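Local coordinates for protein SUMO-1 cysteine protease S273R (African swine fever virus pig/Kenya/KEN-50/1950, PDB 6LJ9) that probably cleaves the viral pp220 and pp62 polyprotein precursors into core-shell proteins as a cysteine protease and blunts host innate immune signalling, at residues Lys106-Cys110 and Glu137-Val141; Asn151-Leu157 and Val170-Met176. All coordinates share one frame; numbering follows the deposited sequence.

Interaction 1: residues Lys106-Cys110 and Glu137-Val141; sequences KFFNC and ELQYV
Where the edge strand 107-109 of the central mixed sheet meets the first strand of the small antiparallel pair 139-141 and 144-146, Gln-139 and Asn-109 join the two through their side-chain amides. The strands cross at 101° rather than pairing edge to edge, and side chains and one water span the 6.9 Å between their axes. Gln-139 NE2 donates twice: to Phe-107 O at 3.0 Å, almost straight and on a lone pair in the carbonyl plane, and to Asn-109 OD1 at 2.8 Å, a more bent bond. With CG lodged between its backbone N and carbonyl carbon (chi1 69°) and the chain extended beyond, Gln-139 reaches straight across to strand 107-109. Asn-109 ND2 in turn donates a hydrogen bond to Tyr-140 O at 3.3 Å, from above the carbonyl plane, and a water links Asn-109 O to Tyr-140 N. Beside this polar group, Gln-139 CB lies over one face of the Phe-108 ring, 4.0 Å from its centroid in a CH-pi contact, while Glu-137 CB approaches Phe-108 CE2 obliquely at 3.7 Å. Arg-148 donates to Phe-107 O and, weakly, to Gln-139 OE1. One acceptor per N-H, each near the amide plane, sets the turn of the Gln-139 amide, and both its buried ends have partners.

Interaction 2: residues Asn151-Leu157 and Val170-Met176; sequences NTFGCVL and VAIFVDM
Phe-153 and Val-174 form one of three hydrogen-bonded pairs, alternating with three non-hydrogen-bonded ones, in the antiparallel pairing of strands 152-158 and 169-175. Phe-153 N gives to Val-174 O at 2.9 Å and Phe-153 O receives from Val-174 N at 2.8 Å; Cys-155 with Ile-172 and Leu-157 with Val-170 repeat the reciprocal pattern, and Met-176 N to Asn-151 O adds a bond beyond the last pair. Between these, CA-H...O contacts fill in, such as Thr-152 CA to Val-174 O at 3.3 Å.

Apolar packing follows on the face bearing Phe-153, Cys-155, Leu-157, Val-170, Ile-172 and Val-174. Leu-157 spreads its two methyls over different neighbours: CD1 meets Val-170 CG2 and CD2 meets Ile-172 CD1, each at 3.6 Å. At the other end Phe-153 CB rests against Val-174 CB at 3.7 Å.

On the other face, Phe-173 holds CG anti to its backbone N (chi1 -169°), which lays the ring across toward strand 152-158: Phe-173 CD1 comes to 3.3 Å from Phe-153 O and Phe-173 CZ to 3.7 Å from Thr-152 CG2. Asp-175 forms salt bridges with Arg-177 and Arg-243.

Val-170 sits about 4 Å, side chain to side chain, from His-168 and Asn-187, both inferred active-site residues. The hairpin supplies inner strands of a five-stranded mixed sheet, with helix 195-208 on one face and helix 232-244 on the other, consistent with the papain-like (clan CA) core of the Ulp1 family.

How the interactions relate
Along the chain the two contacts stand in series. Strand 107-109 comes first; a 26-residue excursion containing helix 129-134 returns to 137-141, where interaction 1 closes that loop. The chain then turns through strand 144-146 and enters 151-157, and a 12-residue connection brings it back as 170-176, closing the hairpin of interaction 2. Neither loop nests in or crosses the other, yet they meet in space: strand 107-109 lies parallel to 152-158 as its sheet neighbour, Phe-108 N probably hydrogen-bonds to Thr-152 O, and a disulfide joins Cys-110 to Cys-155. The small outer two-stranded sheet is thus tied through the edge strand to the hairpin of the catalytic core.

Interaction 1: residues Lys106-Cys110 and Glu137-Val141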
loop_
_atom_site.group_PDB
_atom_site.type_symbol
_atom_site.label_atom_id
_atom_site.label_comp_id
_atom_site.label_asym_id
_atom_site.label_seq_id
_atom_site.Cartn_x
_atom_site.Cartn_y
_atom_site.Cartn_z
ATOM N N LYS B 106 -0.208 -1.779 5.212
ATOM C CA LYS B 106 0.731 -2.885 5.367
ATOM C C LYS B 106 1.878 -2.527 6.305
ATOM O O LYS B 106 2.957 -3.121 6.219
ATOM C CB LYS B 106 1.273 -3.327 4.006
ATOM C CG LYS B 106 0.227 -3.939 3.087
ATOM C CD LYS B 106 0.873 -4.657 1.909
ATOM C CE LYS B 106 -0.172 -5.275 0.991
ATOM N NZ LYS B 106 -1.000 -4.243 0.306
ATOM N N PHE B 107 1.661 -1.567 7.199
ATOM C CA PHE B 107 2.679 -1.082 8.119
ATOM C C PHE B 107 2.330 -1.512 9.537
ATOM O O PHE B 107 1.202 -1.297 9.995
ATOM C CB PHE B 107 2.799 0.442 8.033
ATOM C CG PHE B 107 3.617 1.050 9.134
ATOM C CD1 PHE B 107 4.978 0.814 9.214
ATOM C CD2 PHE B 107 3.025 1.872 10.081
ATOM C CE1 PHE B 107 5.735 1.377 10.224
ATOM C CE2 PHE B 107 3.777 2.438 11.093
ATOM C CZ PHE B 107 5.133 2.190 11.164
ATOM N N PHE B 108 3.294 -2.118 10.225
ATOM C CA PHE B 108 3.109 -2.589 11.592
ATOM C C PHE B 108 3.773 -1.592 12.536
ATOM O O PHE B 108 4.994 -1.416 12.505
ATOM C CB PHE B 108 3.693 -3.990 11.771
ATOM C CG PHE B 108 3.338 -4.633 13.084
ATOM C CD1 PHE B 108 4.069 -4.359 14.228
ATOM C CD2 PHE B 108 2.276 -5.518 13.172
ATOM C CE1 PHE B 108 3.747 -4.948 15.436
ATOM C CE2 PHE B 108 1.949 -6.114 14.378
ATOM C CZ PHE B 108 2.686 -5.826 15.512
ATOM N N ASN B 109 2.967 -0.943 13.371
ATOM C CA ASN B 109 3.475 -0.002 14.357
ATOM C C ASN B 109 3.669 -0.728 15.683
ATOM O O ASN B 109 2.753 -1.400 16.166
ATOM C CB ASN B 109 2.521 1.181 14.515
ATOM C CG ASN B 109 1.098 0.747 14.791
ATOM O OD1 ASN B 109 0.454 0.121 13.949
ATOM N ND2 ASN B 109 0.598 1.075 15.976
ATOM N N CYS B 110 4.860 -0.605 16.257
ATOM C CA CYS B 110 5.174 -1.353 17.464
ATOM C C CYS B 110 4.334 -0.835 18.632
ATOM O O CYS B 110 4.032 0.362 18.693
ATOM C CB CYS B 110 6.664 -1.235 17.789
ATOM S SG CYS B 110 7.228 0.444 18.105
ATOM N N GLU B 137 -0.069 -11.003 14.213
ATOM C CA GLU B 137 0.329 -10.219 15.372
ATOM C C GLU B 137 -0.639 -9.061 15.573
ATOM O O GLU B 137 -1.059 -8.416 14.607
ATOM C CB GLU B 137 1.756 -9.682 15.216
ATOM C CG GLU B 137 2.847 -10.715 15.448
ATOM C CD GLU B 137 3.100 -10.982 16.921
ATOM O OE1 GLU B 137 3.913 -11.877 17.234
ATOM O OE2 GLU B 137 2.493 -10.293 17.767
ATOM N N LEU B 138 -0.988 -8.804 16.831
ATOM C CA LEU B 138 -1.886 -7.709 17.165
ATOM C C LEU B 138 -1.151 -6.377 17.104
ATOM O O LEU B 138 -0.111 -6.198 17.747
ATOM C CB LEU B 138 -2.482 -7.909 18.558
ATOM C CG LEU B 138 -3.710 -8.808 18.701
ATOM C CD1 LEU B 138 -4.006 -9.051 20.170
ATOM C CD2 LEU B 138 -4.912 -8.179 18.017
ATOM N N GLN B 139 -1.688 -5.450 16.320
ATOM C CA GLN B 139 -1.284 -4.055 16.327
ATOM C C GLN B 139 -2.505 -3.199 16.631
ATOM O O GLN B 139 -3.646 -3.665 16.577
ATOM C CB GLN B 139 -0.653 -3.642 14.991
ATOM C CG GLN B 139 -1.622 -3.591 13.827
ATOM C CD GLN B 139 -0.931 -3.239 12.527
ATOM O OE1 GLN B 139 -0.842 -4.062 11.618
ATOM N NE2 GLN B 139 -0.430 -2.012 12.435
ATOM N N TYR B 140 -2.263 -1.935 16.955
ATOM C CA TYR B 140 -3.325 -1.039 17.398
ATOM C C TYR B 140 -3.424 0.132 16.429
ATOM O O TYR B 140 -2.617 1.065 16.473
ATOM C CB TYR B 140 -3.082 -0.592 18.835
ATOM C CG TYR B 140 -3.266 -1.736 19.807
ATOM C CD1 TYR B 140 -2.209 -2.579 20.126
ATOM C CD2 TYR B 140 -4.504 -1.995 20.376
ATOM C CE1 TYR B 140 -2.377 -3.635 21.001
ATOM C CE2 TYR B 140 -4.683 -3.047 21.253
ATOM C CZ TYR B 140 -3.617 -3.865 21.562
ATOM O OH TYR B 140 -3.792 -4.915 22.434
ATOM N N VAL B 141 -4.421 0.058 15.550
ATOM C CA VAL B 141 -4.722 1.091 14.569
ATOM C C VAL B 141 -5.953 1.842 15.055
ATOM O O VAL B 141 -6.968 1.221 15.397
ATOM C CB VAL B 141 -4.950 0.482 13.175
ATOM C CG1 VAL B 141 -5.289 1.563 12.172
ATOM C CG2 VAL B 141 -3.720 -0.298 12.736
HETATM O O HOH W 1 0.615 -1.215 18.143
#

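Interaction 2: residues Asn151-Leu157 and Val170-Met176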
loop_
_atom_site.group_PDB
_atom_site.type_symbol
_atom_site.label_atom_id
_atom_site.label_comp_id
_atom_site.label_asym_id
_atom_site.label_seq_id
_atom_site.Cartn_x
_atom_site.Cartn_y
_atom_site.Cartn_z
ATOM N N ASN B 151 4.208 -5.884 5.575
ATOM C CA ASN B 151 5.547 -6.048 5.020
ATOM C C ASN B 151 6.479 -4.906 5.409
ATOM O O ASN B 151 7.576 -4.794 4.852
ATOM C CB ASN B 151 5.485 -6.194 3.496
ATOM C CG ASN B 151 4.710 -5.074 2.823
ATOM O OD1 ASN B 151 4.437 -4.037 3.425
ATOM N ND2 ASN B 151 4.358 -5.283 1.558
ATOM N N THR B 152 6.066 -4.053 6.344
ATOM C CA THR B 152 6.932 -3.030 6.911
ATOM C C THR B 152 6.709 -2.967 8.415
ATOM O O THR B 152 5.591 -3.152 8.903
ATOM C CB THR B 152 6.690 -1.640 6.295
ATOM O OG1 THR B 152 5.285 -1.362 6.259
ATOM C CG2 THR B 152 7.260 -1.564 4.889
ATOM N N PHE B 153 7.792 -2.705 9.142
ATOM C CA PHE B 153 7.777 -2.630 10.595
ATOM C C PHE B 153 8.515 -1.374 11.031
ATOM O O PHE B 153 9.596 -1.072 10.516
ATOM C CB PHE B 153 8.423 -3.879 11.216
ATOM C CG PHE B 153 8.479 -3.860 12.718
ATOM C CD1 PHE B 153 9.588 -3.354 13.379
ATOM C CD2 PHE B 153 7.432 -4.364 13.470
ATOM C CE1 PHE B 153 9.644 -3.339 14.759
ATOM C CE2 PHE B 153 7.483 -4.352 14.852
ATOM C CZ PHE B 153 8.590 -3.840 15.496
ATOM N N GLY B 154 7.930 -0.643 11.976
ATOM C CA GLY B 154 8.522 0.601 12.423
ATOM C C GLY B 154 8.450 0.807 13.921
ATOM O O GLY B 154 7.435 0.496 14.549
ATOM N N CYS B 155 9.522 1.337 14.503
ATOM C CA CYS B 155 9.558 1.574 15.936
ATOM C C CYS B 155 10.584 2.656 16.236
ATOM O O CYS B 155 11.618 2.752 15.571
ATOM C CB CYS B 155 9.889 0.291 16.706
ATOM S SG CYS B 155 9.229 0.246 18.384
ATOM N N VAL B 156 10.276 3.472 17.241
ATOM C CA VAL B 156 11.172 4.509 17.739
ATOM C C VAL B 156 11.453 4.212 19.202
ATOM O O VAL B 156 10.518 4.024 19.988
ATOM C CB VAL B 156 10.567 5.916 17.575
ATOM C CG1 VAL B 156 11.526 6.970 18.101
ATOM C CG2 VAL B 156 10.212 6.180 16.120
ATOM N N LEU B 157 12.732 4.169 19.569
ATOM C CA LEU B 157 13.130 3.790 20.915
ATOM C C LEU B 157 14.100 4.811 21.494
ATOM O O LEU B 157 14.745 5.573 20.769
ATOM C CB LEU B 157 13.759 2.390 20.944
ATOM C CG LEU B 157 14.990 2.133 20.077
ATOM C CD1 LEU B 157 16.237 2.013 20.941
ATOM C CD2 LEU B 157 14.788 0.883 19.242
ATOM N N VAL B 170 15.933 6.981 18.523
ATOM C CA VAL B 170 16.440 6.378 17.299
ATOM C C VAL B 170 15.329 5.527 16.700
ATOM O O VAL B 170 14.399 5.102 17.390
ATOM C CB VAL B 170 17.710 5.528 17.533
ATOM C CG1 VAL B 170 18.833 6.387 18.097
ATOM C CG2 VAL B 170 17.406 4.367 18.458
ATOM N N ALA B 171 15.431 5.286 15.398
ATOM C CA ALA B 171 14.401 4.577 14.655
ATOM C C ALA B 171 14.880 3.186 14.256
ATOM O O ALA B 171 16.071 2.961 14.024
ATOM C CB ALA B 171 13.991 5.359 13.403
ATOM N N ILE B 172 13.931 2.253 14.187
ATOM C CA ILE B 172 14.164 0.907 13.679
ATOM C C ILE B 172 13.102 0.614 12.630
ATOM O O ILE B 172 11.904 0.736 12.905
ATOM C CB ILE B 172 14.130 -0.155 14.797
ATOM C CG1 ILE B 172 15.419 -0.109 15.622
ATOM C CG2 ILE B 172 13.906 -1.546 14.213
ATOM C CD1 ILE B 172 15.620 -1.316 16.522
ATOM N N PHE B 173 13.540 0.237 11.431
ATOM C CA PHE B 173 12.637 -0.022 10.318
ATOM C C PHE B 173 12.997 -1.352 9.674
ATOM O O PHE B 173 14.168 -1.601 9.369
ATOM C CB PHE B 173 12.700 1.106 9.283
ATOM C CG PHE B 173 11.613 1.038 8.251
ATOM C CD1 PHE B 173 10.346 1.521 8.532
ATOM C CD2 PHE B 173 11.856 0.492 7.002
ATOM C CE1 PHE B 173 9.341 1.459 7.587
ATOM C CE2 PHE B 173 10.855 0.427 6.052
ATOM C CZ PHE B 173 9.596 0.912 6.345
ATOM N N VAL B 174 11.992 -2.199 9.474
ATOM C CA VAL B 174 12.155 -3.490 8.816
ATOM C C VAL B 174 11.384 -3.429 7.506
ATOM O O VAL B 174 10.151 -3.324 7.503
ATOM C CB VAL B 174 11.665 -4.649 9.694
ATOM C CG1 VAL B 174 11.790 -5.970 8.949
ATOM C CG2 VAL B 174 12.441 -4.689 11.000
ATOM N N ASP B 175 12.105 -3.488 6.390
ATOM C CA ASP B 175 11.508 -3.396 5.065
ATOM C C ASP B 175 11.431 -4.801 4.476
ATOM O O ASP B 175 12.460 -5.402 4.152
ATOM C CB ASP B 175 12.318 -2.460 4.171
ATOM C CG ASP B 175 11.619 -2.146 2.862
ATOM O OD1 ASP B 175 10.501 -2.656 2.635
ATOM O OD2 ASP B 175 12.190 -1.382 2.057
HETATM N N MSE B 176 10.215 -5.320 4.346
HETATM C CA MSE B 176 9.996 -6.650 3.791
HETATM C C MSE B 176 9.213 -6.570 2.482
HETATM O O MSE B 176 8.467 -7.485 2.135
HETATM C CB MSE B 176 9.256 -7.533 4.798
HETATM C CG MSE B 176 10.011 -7.754 6.100
HETATM SE SE MSE B 176 8.897 -8.524 7.505
HETATM C CE MSE B 176 7.800 -6.964 7.908
#